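Local coordinates for PTS-dependent dihydroxyacetone kinase, ADP-binding subunit DhaL (Lactococcus lactis subsp. lactis, PDB 3CR3), which binds ADP, takes a phosphoryl group from DhaM to form bound ATP, and passes it to dihydroxyacetone held by DhaK, at residues Leu2-Thr7 and Ser61-Lys66; Gly80-Ser85 and Gln112-Ala117; Val125-Ala130 and Ser179-Phe184; Gly154-Lys159 and Arg168-Ile173. All coordinates share one frame; numbering follows the deposited sequence.

Contacts 1, 2 and 3 are buried and join helices; contact 4 is partly buried and joins two parts of one loop. Contact 1 is mainly apolar and lies away from the nucleotide site. Contact 3, nearest the centre of the chain, adds a ring pair and a shared serine hydroxyl. Contact 2 is the one that includes ADP, and its arginine turns to a partner protein. Tyr-83 of contact 2 is probably hydrogen-bonded to Ser-179 and Ser-180 of contact 3. Contact 4 reaches contact 2 through Lys-159 and contact 3 through Leu-155. Helices 60-74 and 79-94, which carry contacts 1 and 2, are consecutive in the chain.

Contact 1. Residues Leu2-Thr7 and Ser61-Lys66; sequences LTIDTT and SEIFKK
The Phe-64 ring meets Leu-2 at its edge. Leu-2 CD1 lies in the ring plane, 4.0 Å from Phe-64 CZ. Thr-7 reaches the same ring obliquely, with CG2 3.6 Å from Phe-64 CE1, and the two side chains cross at about a right angle. Trp-10, one turn further along helix 4-20, also touches both Leu-2 and Phe-64. The methyl CG2 of Thr-7 is anti to the backbone N (OG1 chi1 -59°), which turns it to helix 60-74. It also lies 4.0 Å from Ile-63 CG2. Ile-63 CD1 lies against the first turn of helix 4-20, between Ile-4 and Thr-7. It is 3.7 Å from Ile-4 O and 4.0 Å from Thr-7 CB. This is side-chain packing between two helices of the all-helical DhaL fold, where the start of helix 4-20 sits against the start of helix 60-74. Thr-3 is the N-cap of helix 4-20. Its carbonyl O receives both Thr-7 N and Thr-7 OG1, from opposite faces of the carbonyl plane; the hydroxyl bond is 2.7 Å from OG1 to Thr-3 O. An alanine here in place of Thr-7 removes both branches, which is likely to open a gap beside Phe-64 CE1 and leave Thr-3 O with the backbone N as its one donor from this segment. Helix 37-54 adds Leu-52 against Ile-63, and helix 79-94 adds Met-90 and Ser-91 against Phe-64.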
loop_
_atom_site.group_PDB
_atom_site.type_symbol
_atom_site.label_atom_id
_atom_site.label_comp_id
_atom_site.label_asym_id
_atom_site.label_seq_id
_atom_site.Cartn_x
_atom_site.Cartn_y
_atom_site.Cartn_z
ATOM N N LEU A 2 -3.581 -27.469 37.496
ATOM C CA LEU A 2 -2.280 -27.735 36.916
ATOM C C LEU A 2 -1.160 -27.576 37.932
ATOM O O LEU A 2 -1.284 -26.827 38.900
ATOM C CB LEU A 2 -2.023 -26.774 35.765
ATOM C CG LEU A 2 -2.783 -26.972 34.456
ATOM C CD1 LEU A 2 -2.659 -25.707 33.623
ATOM C CD2 LEU A 2 -2.245 -28.174 33.706
ATOM N N THR A 3 -0.066 -28.289 37.674
ATOM C CA THR A 3 1.165 -28.185 38.425
ATOM C C THR A 3 2.281 -28.011 37.405
ATOM O O THR A 3 2.027 -28.097 36.207
ATOM C CB THR A 3 1.419 -29.470 39.253
ATOM O OG1 THR A 3 1.472 -30.594 38.371
ATOM C CG2 THR A 3 0.299 -29.704 40.270
ATOM N N ILE A 4 3.502 -27.749 37.874
ATOM C CA ILE A 4 4.695 -27.717 37.011
ATOM C C ILE A 4 4.773 -28.936 36.083
ATOM O O ILE A 4 4.929 -28.783 34.863
ATOM C CB ILE A 4 6.016 -27.584 37.847
ATOM C CG1 ILE A 4 6.189 -26.151 38.352
ATOM C CG2 ILE A 4 7.270 -28.016 37.034
ATOM C CD1 ILE A 4 7.227 -26.018 39.462
ATOM N N ASP A 5 4.641 -30.132 36.660
ATOM C CA ASP A 5 4.782 -31.374 35.918
ATOM C C ASP A 5 3.631 -31.611 34.914
ATOM O O ASP A 5 3.874 -32.021 33.766
ATOM C CB ASP A 5 4.910 -32.563 36.877
ATOM C CG ASP A 5 6.278 -32.630 37.600
ATOM O OD1 ASP A 5 7.255 -31.939 37.220
ATOM O OD2 ASP A 5 6.378 -33.420 38.564
ATOM N N THR A 6 2.389 -31.369 35.333
ATOM C CA THR A 6 1.253 -31.595 34.440
ATOM C C THR A 6 1.112 -30.498 33.397
ATOM O O THR A 6 0.594 -30.750 32.313
ATOM C CB THR A 6 -0.103 -31.798 35.183
ATOM O OG1 THR A 6 -0.414 -30.641 35.972
ATOM C CG2 THR A 6 -0.047 -33.038 36.062
ATOM N N THR A 7 1.559 -29.287 33.724
ATOM C CA THR A 7 1.637 -28.210 32.738
ATOM C C THR A 7 2.624 -28.580 31.638
ATOM O O THR A 7 2.305 -28.468 30.454
ATOM C CB THR A 7 1.980 -26.836 33.360
ATOM O OG1 THR A 7 0.990 -26.496 34.333
ATOM C CG2 THR A 7 1.986 -25.744 32.290
ATOM N N SER A 61 3.472 -20.084 36.563
ATOM C CA SER A 61 3.580 -18.747 35.964
ATOM C C SER A 61 4.820 -18.618 35.068
ATOM O O SER A 61 4.709 -18.144 33.937
ATOM C CB SER A 61 3.578 -17.649 37.037
ATOM O OG SER A 61 3.735 -16.368 36.460
ATOM N N GLU A 62 5.984 -19.043 35.571
ATOM C CA GLU A 62 7.218 -19.073 34.764
ATOM C C GLU A 62 7.096 -19.866 33.466
ATOM O O GLU A 62 7.614 -19.441 32.429
ATOM C CB GLU A 62 8.407 -19.613 35.572
ATOM C CG GLU A 62 8.713 -18.798 36.807
ATOM C CD GLU A 62 10.000 -19.197 37.488
ATOM O OE1 GLU A 62 10.721 -20.089 36.982
ATOM O OE2 GLU A 62 10.297 -18.605 38.544
ATOM N N ILE A 63 6.432 -21.017 33.517
ATOM C CA ILE A 63 6.221 -21.817 32.301
ATOM C C ILE A 63 5.440 -21.028 31.253
ATOM O O ILE A 63 5.878 -20.915 30.106
ATOM C CB ILE A 63 5.501 -23.149 32.571
ATOM C CG1 ILE A 63 6.193 -23.898 33.721
ATOM C CG2 ILE A 63 5.433 -23.987 31.277
ATOM C CD1 ILE A 63 5.473 -25.148 34.203
ATOM N N PHE A 64 4.285 -20.498 31.659
ATOM C CA PHE A 64 3.430 -19.719 30.772
ATOM C C PHE A 64 4.168 -18.508 30.177
ATOM O O PHE A 64 4.011 -18.206 28.994
ATOM C CB PHE A 64 2.151 -19.280 31.497
ATOM C CG PHE A 64 1.205 -20.425 31.866
ATOM C CD1 PHE A 64 1.225 -21.638 31.172
ATOM C CD2 PHE A 64 0.266 -20.259 32.877
ATOM C CE1 PHE A 64 0.354 -22.666 31.503
ATOM C CE2 PHE A 64 -0.609 -21.278 33.212
ATOM C CZ PHE A 64 -0.571 -22.487 32.518
ATOM N N LYS A 65 4.976 -17.827 30.993
ATOM C CA LYS A 65 5.768 -16.692 30.515
ATOM C C LYS A 65 6.739 -17.112 29.412
ATOM O O LYS A 65 6.909 -16.392 28.427
ATOM C CB LYS A 65 6.520 -16.005 31.668
ATOM C CG LYS A 65 7.306 -14.759 31.223
ATOM C CD LYS A 65 7.587 -13.769 32.374
ATOM C CE LYS A 65 8.411 -12.557 31.869
ATOM N NZ LYS A 65 7.815 -11.921 30.643
ATOM N N LYS A 66 7.358 -18.280 29.585
ATOM C CA LYS A 66 8.300 -18.843 28.614
ATOM C C LYS A 66 7.587 -19.235 27.316
ATOM O O LYS A 66 8.126 -19.057 26.209
ATOM C CB LYS A 66 9.030 -20.052 29.218
ATOM C CG LYS A 66 10.089 -20.709 28.312
ATOM C CD LYS A 66 11.157 -19.719 27.841
ATOM C CE LYS A 66 12.276 -19.526 28.872
ATOM N NZ LYS A 66 13.128 -18.352 28.476
#

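Contact 2. Residues Gly80-Ser85 and Gln112-Ala117; sequences GPLYGS and QKRGKA. With ADP (adenosine-5'-diphosphate), chain G.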
loop_
_atom_site.group_PDB
_atom_site.type_symbol
_atom_site.label_atom_id
_atom_site.label_comp_id
_atom_site.label_asym_id
_atom_site.label_seq_id
_atom_site.Cartn_x
_atom_site.Cartn_y
_atom_site.Cartn_z
ATOM N N GLY A 80 0.719 -15.745 16.683
ATOM C CA GLY A 80 1.810 -15.389 17.609
ATOM C C GLY A 80 1.407 -14.376 18.683
ATOM O O GLY A 80 1.391 -14.711 19.883
ATOM N N PRO A 81 1.103 -13.127 18.277
ATOM C CA PRO A 81 0.552 -12.165 19.232
ATOM C C PRO A 81 -0.661 -12.694 20.010
ATOM O O PRO A 81 -0.840 -12.331 21.176
ATOM C CB PRO A 81 0.128 -10.975 18.364
ATOM C CG PRO A 81 0.757 -11.161 17.053
ATOM C CD PRO A 81 1.290 -12.546 16.931
ATOM N N LEU A 82 -1.471 -13.543 19.388
ATOM C CA LEU A 82 -2.698 -14.027 20.045
ATOM C C LEU A 82 -2.460 -15.069 21.143
ATOM O O LEU A 82 -2.852 -14.869 22.295
ATOM C CB LEU A 82 -3.709 -14.556 19.011
ATOM C CG LEU A 82 -4.266 -13.509 18.042
ATOM C CD1 LEU A 82 -4.901 -14.231 16.857
ATOM C CD2 LEU A 82 -5.248 -12.587 18.710
ATOM N N TYR A 83 -1.848 -16.190 20.779
ATOM C CA TYR A 83 -1.467 -17.202 21.770
ATOM C C TYR A 83 -0.467 -16.647 22.786
ATOM O O TYR A 83 -0.549 -16.971 23.980
ATOM C CB TYR A 83 -0.878 -18.449 21.101
ATOM C CG TYR A 83 -1.910 -19.397 20.524
ATOM C CD1 TYR A 83 -2.763 -20.111 21.363
ATOM C CD2 TYR A 83 -2.025 -19.587 19.144
ATOM C CE1 TYR A 83 -3.704 -20.991 20.853
ATOM C CE2 TYR A 83 -2.980 -20.455 18.611
ATOM C CZ TYR A 83 -3.815 -21.153 19.476
ATOM O OH TYR A 83 -4.768 -22.007 18.993
ATOM N N GLY A 84 0.473 -15.834 22.301
ATOM C CA GLY A 84 1.497 -15.185 23.140
ATOM C C GLY A 84 0.875 -14.321 24.227
ATOM O O GLY A 84 1.272 -14.400 25.393
ATOM N N SER A 85 -0.107 -13.505 23.851
ATOM C CA SER A 85 -0.806 -12.671 24.822
ATOM C C SER A 85 -1.717 -13.516 25.727
ATOM O O SER A 85 -1.862 -13.215 26.910
ATOM C CB SER A 85 -1.595 -11.560 24.134
ATOM O OG SER A 85 -0.720 -10.707 23.403
ATOM N N GLN A 112 -9.017 -11.387 23.200
ATOM C CA GLN A 112 -10.015 -10.413 22.797
ATOM C C GLN A 112 -9.444 -8.993 22.813
ATOM O O GLN A 112 -9.681 -8.224 21.887
ATOM C CB GLN A 112 -11.277 -10.552 23.637
ATOM C CG GLN A 112 -12.113 -11.731 23.197
ATOM C CD GLN A 112 -13.504 -11.713 23.794
ATOM O OE1 GLN A 112 -13.693 -12.057 24.957
ATOM N NE2 GLN A 112 -14.487 -11.301 22.998
ATOM N N LYS A 113 -8.640 -8.677 23.829
ATOM C CA LYS A 113 -7.950 -7.384 23.883
ATOM C C LYS A 113 -6.984 -7.212 22.699
ATOM O O LYS A 113 -6.897 -6.133 22.124
ATOM C CB LYS A 113 -7.214 -7.209 25.216
ATOM C CG LYS A 113 -6.628 -5.815 25.436
ATOM C CD LYS A 113 -5.994 -5.680 26.817
ATOM C CE LYS A 113 -4.979 -4.520 26.874
ATOM N NZ LYS A 113 -3.687 -4.812 26.144
ATOM N N ARG A 114 -6.292 -8.284 22.319
ATOM C CA ARG A 114 -5.219 -8.181 21.335
ATOM C C ARG A 114 -5.728 -8.097 19.889
ATOM O O ARG A 114 -5.247 -7.288 19.107
ATOM C CB ARG A 114 -4.226 -9.336 21.497
ATOM C CG ARG A 114 -2.979 -9.254 20.598
ATOM C CD ARG A 114 -2.168 -7.991 20.887
ATOM N NE ARG A 114 -1.739 -7.940 22.283
ATOM C CZ ARG A 114 -1.601 -6.824 22.992
ATOM N NH1 ARG A 114 -1.868 -5.651 22.445
ATOM N NH2 ARG A 114 -1.207 -6.890 24.263
ATOM N N GLY A 115 -6.703 -8.930 19.559
ATOM C CA GLY A 115 -7.260 -8.986 18.215
ATOM C C GLY A 115 -8.615 -8.307 18.088
ATOM O O GLY A 115 -9.110 -8.160 16.984
ATOM N N LYS A 116 -9.216 -7.905 19.214
ATOM C CA LYS A 116 -10.524 -7.189 19.226
ATOM C C LYS A 116 -11.710 -7.978 18.658
ATOM O O LYS A 116 -12.686 -7.388 18.190
ATOM C CB LYS A 116 -10.421 -5.807 18.538
ATOM C CG LYS A 116 -9.916 -4.681 19.453
ATOM C CD LYS A 116 -8.424 -4.746 19.681
ATOM C CE LYS A 116 -7.933 -3.576 20.530
ATOM N NZ LYS A 116 -6.517 -3.792 20.917
ATOM N N ALA A 117 -11.644 -9.304 18.725
ATOM C CA ALA A 117 -12.699 -10.140 18.174
ATOM C C ALA A 117 -13.797 -10.380 19.203
ATOM O O ALA A 117 -13.527 -10.595 20.386
ATOM C CB ALA A 117 -12.135 -11.483 17.657
HETATM P PB ADP G . -2.088 -15.363 9.820
HETATM O O1B ADP G . -1.396 -16.147 8.751
HETATM O O2B ADP G . -1.388 -14.092 10.160
HETATM O O3B ADP G . -3.587 -15.183 9.574
HETATM P PA ADP G . -2.213 -17.860 11.297
HETATM O O1A ADP G . -2.567 -18.475 9.987
HETATM O O2A ADP G . -1.050 -18.478 12.038
HETATM O O3A ADP G . -1.966 -16.261 11.164
HETATM O "O5'" ADP G . -3.502 -17.880 12.271
HETATM C "C5'" ADP G . -4.815 -17.664 11.745
HETATM C "C4'" ADP G . -5.783 -17.726 12.908
HETATM O "O4'" ADP G . -5.603 -16.624 13.807
HETATM C "C3'" ADP G . -7.236 -17.652 12.474
HETATM O "O3'" ADP G . -7.690 -18.965 12.143
HETATM C "C2'" ADP G . -7.946 -17.065 13.692
HETATM O "O2'" ADP G . -8.447 -18.066 14.581
HETATM C "C1'" ADP G . -6.843 -16.334 14.444
HETATM N N9 ADP G . -7.060 -14.878 14.352
HETATM C C8 ADP G . -6.692 -14.115 13.300
HETATM N N7 ADP G . -7.023 -12.833 13.516
HETATM C C5 ADP G . -7.621 -12.775 14.721
HETATM C C6 ADP G . -8.221 -11.713 15.549
HETATM N N6 ADP G . -8.209 -10.444 15.096
HETATM N N1 ADP G . -8.740 -12.057 16.748
HETATM C C2 ADP G . -8.727 -13.324 17.206
HETATM N N3 ADP G . -8.207 -14.332 16.505
HETATM C C4 ADP G . -7.655 -14.123 15.275
HETATM O O HOH W 1 -0.040 -9.076 25.817
#
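The adenine pocket of the ADP site lies where helix 79-94 meets the end of helix 100-115. Leu-82 and Gly-115 meet here, with Leu-82 CD2 4.0 Å from Gly-115 N. The other branch, Leu-82 CD1, presses on the base, 3.2 Å from ADP C4. Gly-115 O accepts a hydrogen bond from the adenine amino group, 3.1 Å from ADP N6 and nearly straight at 171°. A CB on Gly-115 would clash with ADP N1, so glycine lets the base come close. Ala-117 CB packs at van der Waals distance against the base, 3.6 Å from ADP N1. Away from the base, Arg-114 lies along helix 79-94. It first extends away from its backbone N (chi1 -174°), then bends at chi2 and chi3. This brings NE to Ser-85 OG at 3.2 Å, with the hydroxyl close to the guanidinium plane. Ser-85 OG gives its own proton to Pro-81 O, 2.8 Å from OG and in the carbonyl plane. A water bridges the pair, donating to Ser-85 OG and accepting from Arg-114 NH2. Arg-114 NH1 makes a salt bridge to an acidic side chain of another protein chain, probably DhaM. The serine and water fix the rotation of the guanidinium, which is likely to favour that charged contact, while the backbone carbonyl and leucine methyls hold the uncharged base.

Contact 3. Residues Val125-Ala130 and Ser179-Phe184; sequences VDIWSA and SSAYLF
Ser-180 OG is approached by Trp-128 NE1 across the contact and by Tyr-83 OH from helix 79-94. Tyr-83 is its stronger partner. The indole bond is 3.0 Å from NE1 to Ser-180 OG and bent at 135°, and it is somewhat doubtful because NE1 is crowded in the model. The Trp-128 and Phe-184 rings form a T-shaped pair. Their planes stand at 78°, and Phe-184 CZ sits 3.3 Å above the indole plane, over its centre. One face of the Phe-184 ring is covered by its own helix, with Ser-180 O over it, offset toward the rim. Leu-183 CD2 comes obliquely to Trp-128, 3.8 Å from CZ2. Ile-127 packs beside the ring pair. Its CG1 is anti to the backbone N, which sends CD1 to Ala-181 CB at 3.7 Å. Its CG2 is tight against Ser-180 CB, at 3.4 Å. Helix 142-151 covers this side, placing Val-148 on Ile-127 and Val-149 on Ala-181. The axes of segments 125-130 and 179-184 run 28° apart and approach to 9.5 Å. Such close packing of nearly parallel helices belongs to the core of the all-helical DhaL fold, beside the ADP-binding residues Met-124 and Gly-176.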
loop_
_atom_site.group_PDB
_atom_site.type_symbol
_atom_site.label_atom_id
_atom_site.label_comp_id
_atom_site.label_asym_id
_atom_site.label_seq_id
_atom_site.Cartn_x
_atom_site.Cartn_y
_atom_site.Cartn_z
ATOM N N VAL A 125 -11.271 -17.138 19.453
ATOM C CA VAL A 125 -12.114 -16.531 20.497
ATOM C C VAL A 125 -13.401 -17.347 20.731
ATOM O O VAL A 125 -13.856 -17.510 21.866
ATOM C CB VAL A 125 -12.455 -15.048 20.138
ATOM C CG1 VAL A 125 -13.599 -14.504 20.987
ATOM C CG2 VAL A 125 -11.220 -14.154 20.297
ATOM N N ASP A 126 -13.951 -17.896 19.654
ATOM C CA ASP A 126 -15.211 -18.649 19.734
ATOM C C ASP A 126 -15.068 -19.900 20.589
ATOM O O ASP A 126 -15.944 -20.215 21.383
ATOM C CB ASP A 126 -15.693 -19.023 18.337
ATOM C CG ASP A 126 -15.826 -17.830 17.434
ATOM O OD1 ASP A 126 -15.972 -16.698 17.947
ATOM O OD2 ASP A 126 -15.772 -18.018 16.206
ATOM N N ILE A 127 -13.946 -20.604 20.444
ATOM C CA ILE A 127 -13.766 -21.824 21.192
ATOM C C ILE A 127 -13.247 -21.541 22.608
ATOM O O ILE A 127 -13.618 -22.254 23.551
ATOM C CB ILE A 127 -12.937 -22.899 20.403
ATOM C CG1 ILE A 127 -13.043 -24.281 21.068
ATOM C CG2 ILE A 127 -11.500 -22.463 20.236
ATOM C CD1 ILE A 127 -12.775 -25.463 20.122
ATOM N N TRP A 128 -12.420 -20.500 22.764
ATOM C CA TRP A 128 -11.956 -20.098 24.094
ATOM C C TRP A 128 -13.168 -19.769 24.959
ATOM O O TRP A 128 -13.262 -20.221 26.102
ATOM C CB TRP A 128 -10.967 -18.912 24.025
ATOM C CG TRP A 128 -9.544 -19.326 23.725
ATOM C CD1 TRP A 128 -9.025 -19.700 22.507
ATOM C CD2 TRP A 128 -8.455 -19.395 24.657
ATOM N NE1 TRP A 128 -7.680 -20.027 22.637
ATOM C CE2 TRP A 128 -7.313 -19.850 23.946
ATOM C CE3 TRP A 128 -8.338 -19.146 26.026
ATOM C CZ2 TRP A 128 -6.068 -20.027 24.563
ATOM C CZ3 TRP A 128 -7.111 -19.351 26.637
ATOM C CH2 TRP A 128 -5.993 -19.782 25.902
ATOM N N SER A 129 -14.115 -19.027 24.384
ATOM C CA SER A 129 -15.352 -18.643 25.080
ATOM C C SER A 129 -16.245 -19.834 25.372
ATOM O O SER A 129 -16.729 -19.988 26.500
ATOM C CB SER A 129 -16.135 -17.617 24.266
ATOM O OG SER A 129 -17.320 -17.238 24.953
ATOM N N ALA A 130 -16.477 -20.670 24.358
ATOM C CA ALA A 130 -17.314 -21.873 24.524
ATOM C C ALA A 130 -16.728 -22.827 25.566
ATOM O O ALA A 130 -17.456 -23.418 26.372
ATOM C CB ALA A 130 -17.519 -22.589 23.164
ATOM N N SER A 179 -6.692 -25.292 16.078
ATOM C CA SER A 179 -5.493 -25.409 16.898
ATOM C C SER A 179 -5.880 -25.170 18.373
ATOM O O SER A 179 -5.399 -25.850 19.250
ATOM C CB SER A 179 -4.370 -24.482 16.399
ATOM O OG SER A 179 -4.773 -23.117 16.481
ATOM N N SER A 180 -6.815 -24.264 18.640
ATOM C CA SER A 180 -7.283 -24.089 20.026
ATOM C C SER A 180 -8.010 -25.307 20.600
ATOM O O SER A 180 -7.933 -25.555 21.801
ATOM C CB SER A 180 -8.111 -22.814 20.212
ATOM O OG SER A 180 -7.293 -21.653 20.163
ATOM N N ALA A 181 -8.701 -26.063 19.749
ATOM C CA ALA A 181 -9.346 -27.314 20.165
ATOM C C ALA A 181 -8.310 -28.336 20.658
ATOM O O ALA A 181 -8.497 -28.973 21.713
ATOM C CB ALA A 181 -10.205 -27.908 19.017
ATOM N N TYR A 182 -7.215 -28.471 19.908
ATOM C CA TYR A 182 -6.109 -29.347 20.310
ATOM C C TYR A 182 -5.562 -28.923 21.669
ATOM O O TYR A 182 -5.212 -29.756 22.494
ATOM C CB TYR A 182 -4.960 -29.306 19.283
ATOM C CG TYR A 182 -5.295 -29.758 17.866
ATOM C CD1 TYR A 182 -6.247 -30.755 17.613
ATOM C CD2 TYR A 182 -4.616 -29.202 16.778
ATOM C CE1 TYR A 182 -6.530 -31.175 16.279
ATOM C CE2 TYR A 182 -4.868 -29.600 15.476
ATOM C CZ TYR A 182 -5.831 -30.573 15.221
ATOM O OH TYR A 182 -6.065 -30.929 13.913
ATOM N N LEU A 183 -5.483 -27.617 21.894
ATOM C CA LEU A 183 -4.986 -27.093 23.163
ATOM C C LEU A 183 -5.828 -27.549 24.351
ATOM O O LEU A 183 -5.287 -27.999 25.377
ATOM C CB LEU A 183 -4.920 -25.556 23.119
ATOM C CG LEU A 183 -4.263 -24.871 24.320
ATOM C CD1 LEU A 183 -2.804 -25.325 24.462
ATOM C CD2 LEU A 183 -4.328 -23.361 24.145
ATOM N N PHE A 184 -7.143 -27.418 24.204
ATOM C CA PHE A 184 -8.077 -27.700 25.292
ATOM C C PHE A 184 -8.348 -29.177 25.485
ATOM O O PHE A 184 -8.578 -29.622 26.610
ATOM C CB PHE A 184 -9.403 -26.966 25.068
ATOM C CG PHE A 184 -9.262 -25.472 24.973
ATOM C CD1 PHE A 184 -8.264 -24.800 25.689
ATOM C CD2 PHE A 184 -10.145 -24.728 24.184
ATOM C CE1 PHE A 184 -8.133 -23.418 25.611
ATOM C CE2 PHE A 184 -10.018 -23.339 24.095
ATOM C CZ PHE A 184 -9.007 -22.687 24.829
#

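Contact 4. Residues Gly154-Lys159 and Arg168-Ile173; sequences GLLATK and RSIGHI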
loop_
_atom_site.group_PDB
_atom_site.type_symbol
_atom_site.label_atom_id
_atom_site.label_comp_id
_atom_site.label_asym_id
_atom_site.label_seq_id
_atom_site.Cartn_x
_atom_site.Cartn_y
_atom_site.Cartn_z
ATOM N N GLY A 154 -19.774 -22.613 9.474
ATOM C CA GLY A 154 -20.982 -21.857 9.083
ATOM C C GLY A 154 -20.883 -20.345 9.231
ATOM O O GLY A 154 -21.710 -19.616 8.705
ATOM N N LEU A 155 -19.868 -19.876 9.963
ATOM C CA LEU A 155 -19.729 -18.465 10.288
ATOM C C LEU A 155 -19.084 -17.666 9.160
ATOM O O LEU A 155 -18.197 -18.177 8.449
ATOM C CB LEU A 155 -18.898 -18.294 11.576
ATOM C CG LEU A 155 -19.435 -18.869 12.897
ATOM C CD1 LEU A 155 -18.342 -18.923 13.933
ATOM C CD2 LEU A 155 -20.614 -18.035 13.427
ATOM N N LEU A 156 -19.533 -16.413 9.011
ATOM C CA LEU A 156 -18.841 -15.401 8.204
ATOM C C LEU A 156 -17.615 -14.906 8.964
ATOM O O LEU A 156 -17.715 -14.493 10.110
ATOM C CB LEU A 156 -19.762 -14.214 7.897
ATOM C CG LEU A 156 -19.205 -13.065 7.044
ATOM C CD1 LEU A 156 -19.144 -13.456 5.581
ATOM C CD2 LEU A 156 -20.014 -11.799 7.211
ATOM N N ALA A 157 -16.458 -14.951 8.318
ATOM C CA ALA A 157 -15.243 -14.410 8.909
ATOM C C ALA A 157 -15.265 -12.887 8.890
ATOM O O ALA A 157 -15.422 -12.276 7.844
ATOM C CB ALA A 157 -14.010 -14.925 8.156
ATOM N N THR A 158 -15.115 -12.271 10.054
ATOM C CA THR A 158 -15.082 -10.819 10.096
ATOM C C THR A 158 -13.789 -10.259 10.700
ATOM O O THR A 158 -13.675 -9.050 10.921
ATOM C CB THR A 158 -16.354 -10.236 10.745
ATOM O OG1 THR A 158 -16.584 -10.850 12.016
ATOM C CG2 THR A 158 -17.567 -10.481 9.830
ATOM N N LYS A 159 -12.812 -11.145 10.901
ATOM C CA LYS A 159 -11.521 -10.802 11.494
ATOM C C LYS A 159 -10.387 -11.573 10.842
ATOM O O LYS A 159 -10.543 -12.737 10.428
ATOM C CB LYS A 159 -11.534 -11.081 13.009
ATOM C CG LYS A 159 -12.418 -10.120 13.847
ATOM C CD LYS A 159 -11.679 -8.826 14.176
ATOM C CE LYS A 159 -12.647 -7.745 14.546
ATOM N NZ LYS A 159 -11.925 -6.466 14.799
ATOM N N ARG A 168 -17.329 -15.969 0.800
ATOM C CA ARG A 168 -16.518 -17.132 0.424
ATOM C C ARG A 168 -15.759 -17.787 1.616
ATOM O O ARG A 168 -15.117 -18.827 1.457
ATOM C CB ARG A 168 -15.552 -16.768 -0.718
ATOM C CG ARG A 168 -16.225 -16.206 -2.021
ATOM C CD ARG A 168 -16.993 -17.302 -2.800
ATOM N NE ARG A 168 -17.559 -16.810 -4.060
ATOM C CZ ARG A 168 -18.647 -17.311 -4.654
ATOM N NH1 ARG A 168 -19.312 -18.324 -4.088
ATOM N NH2 ARG A 168 -19.086 -16.788 -5.805
ATOM N N SER A 169 -15.832 -17.184 2.800
ATOM C CA SER A 169 -15.272 -17.808 4.013
ATOM C C SER A 169 -16.234 -18.788 4.688
ATOM O O SER A 169 -15.820 -19.611 5.499
ATOM C CB SER A 169 -14.812 -16.752 5.017
ATOM O OG SER A 169 -15.920 -16.093 5.588
ATOM N N ILE A 170 -17.516 -18.681 4.353
ATOM C CA ILE A 170 -18.547 -19.603 4.829
ATOM C C ILE A 170 -18.341 -20.991 4.212
ATOM O O ILE A 170 -18.125 -21.122 3.006
ATOM C CB ILE A 170 -19.968 -19.049 4.495
ATOM C CG1 ILE A 170 -20.205 -17.719 5.231
ATOM C CG2 ILE A 170 -21.037 -20.072 4.821
ATOM C CD1 ILE A 170 -21.317 -16.835 4.637
ATOM N N GLY A 171 -18.371 -22.027 5.043
ATOM C CA GLY A 171 -18.118 -23.383 4.564
ATOM C C GLY A 171 -16.696 -23.864 4.798
ATOM O O GLY A 171 -16.341 -24.963 4.363
ATOM N N HIS A 172 -15.889 -23.060 5.494
ATOM C CA HIS A 172 -14.512 -23.414 5.804
ATOM C C HIS A 172 -14.232 -23.331 7.296
ATOM O O HIS A 172 -14.495 -22.305 7.934
ATOM C CB HIS A 172 -13.534 -22.543 4.997
ATOM C CG HIS A 172 -13.727 -22.659 3.520
ATOM N ND1 HIS A 172 -13.382 -23.795 2.817
ATOM C CD2 HIS A 172 -14.300 -21.821 2.626
ATOM C CE1 HIS A 172 -13.716 -23.640 1.548
ATOM N NE2 HIS A 172 -14.269 -22.449 1.405
ATOM N N ILE A 173 -13.716 -24.429 7.854
ATOM C CA ILE A 173 -13.365 -24.476 9.279
ATOM C C ILE A 173 -12.182 -23.531 9.572
ATOM O O ILE A 173 -11.215 -23.510 8.825
ATOM C CB ILE A 173 -13.069 -25.942 9.725
ATOM C CG1 ILE A 173 -14.334 -26.794 9.570
ATOM C CG2 ILE A 173 -12.466 -25.975 11.151
ATOM C CD1 ILE A 173 -14.136 -28.313 9.682
#
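The long loop between helices 142-151 and 175-191, which contributes Lys-159 to the ADP pocket, folds back on itself here. Its two limbs are joined by Ser-169 and Ala-157. Ala-157 N donates to Ser-169 OG at 3.0 Å, nearly straight at 168°. The hydroxyl also bonds to Gly-166 O, within the same loop. Ser-169 OG stands between its own backbone N and carbonyl carbon (chi1 71°), which turns it toward residues 154-159. Ser-169 CB packs on Ala-157 CB at 3.7 Å. With an alanine here, Ala-157 N and Gly-166 O would probably each lose a partner, and the limbs would be held less firmly at this point. Further out, Ile-170 lies over the other limb. Its CG1 is 3.8 Å from Leu-155 O, and its CD1 is 4.1 Å from Leu-156 CD1. Lys-122 NZ bonds to both Leu-155 O and Ser-169 O, so one ammonium group ties the limbs. Residues 169-172 form a type II beta turn with a weak closing bond. Gly-171 takes the positive phi of that turn, at 98°. The loop closes on itself here and runs straight into the ADP-binding residues Asp-174, Pro-175 and Gly-176 of the nucleotide site.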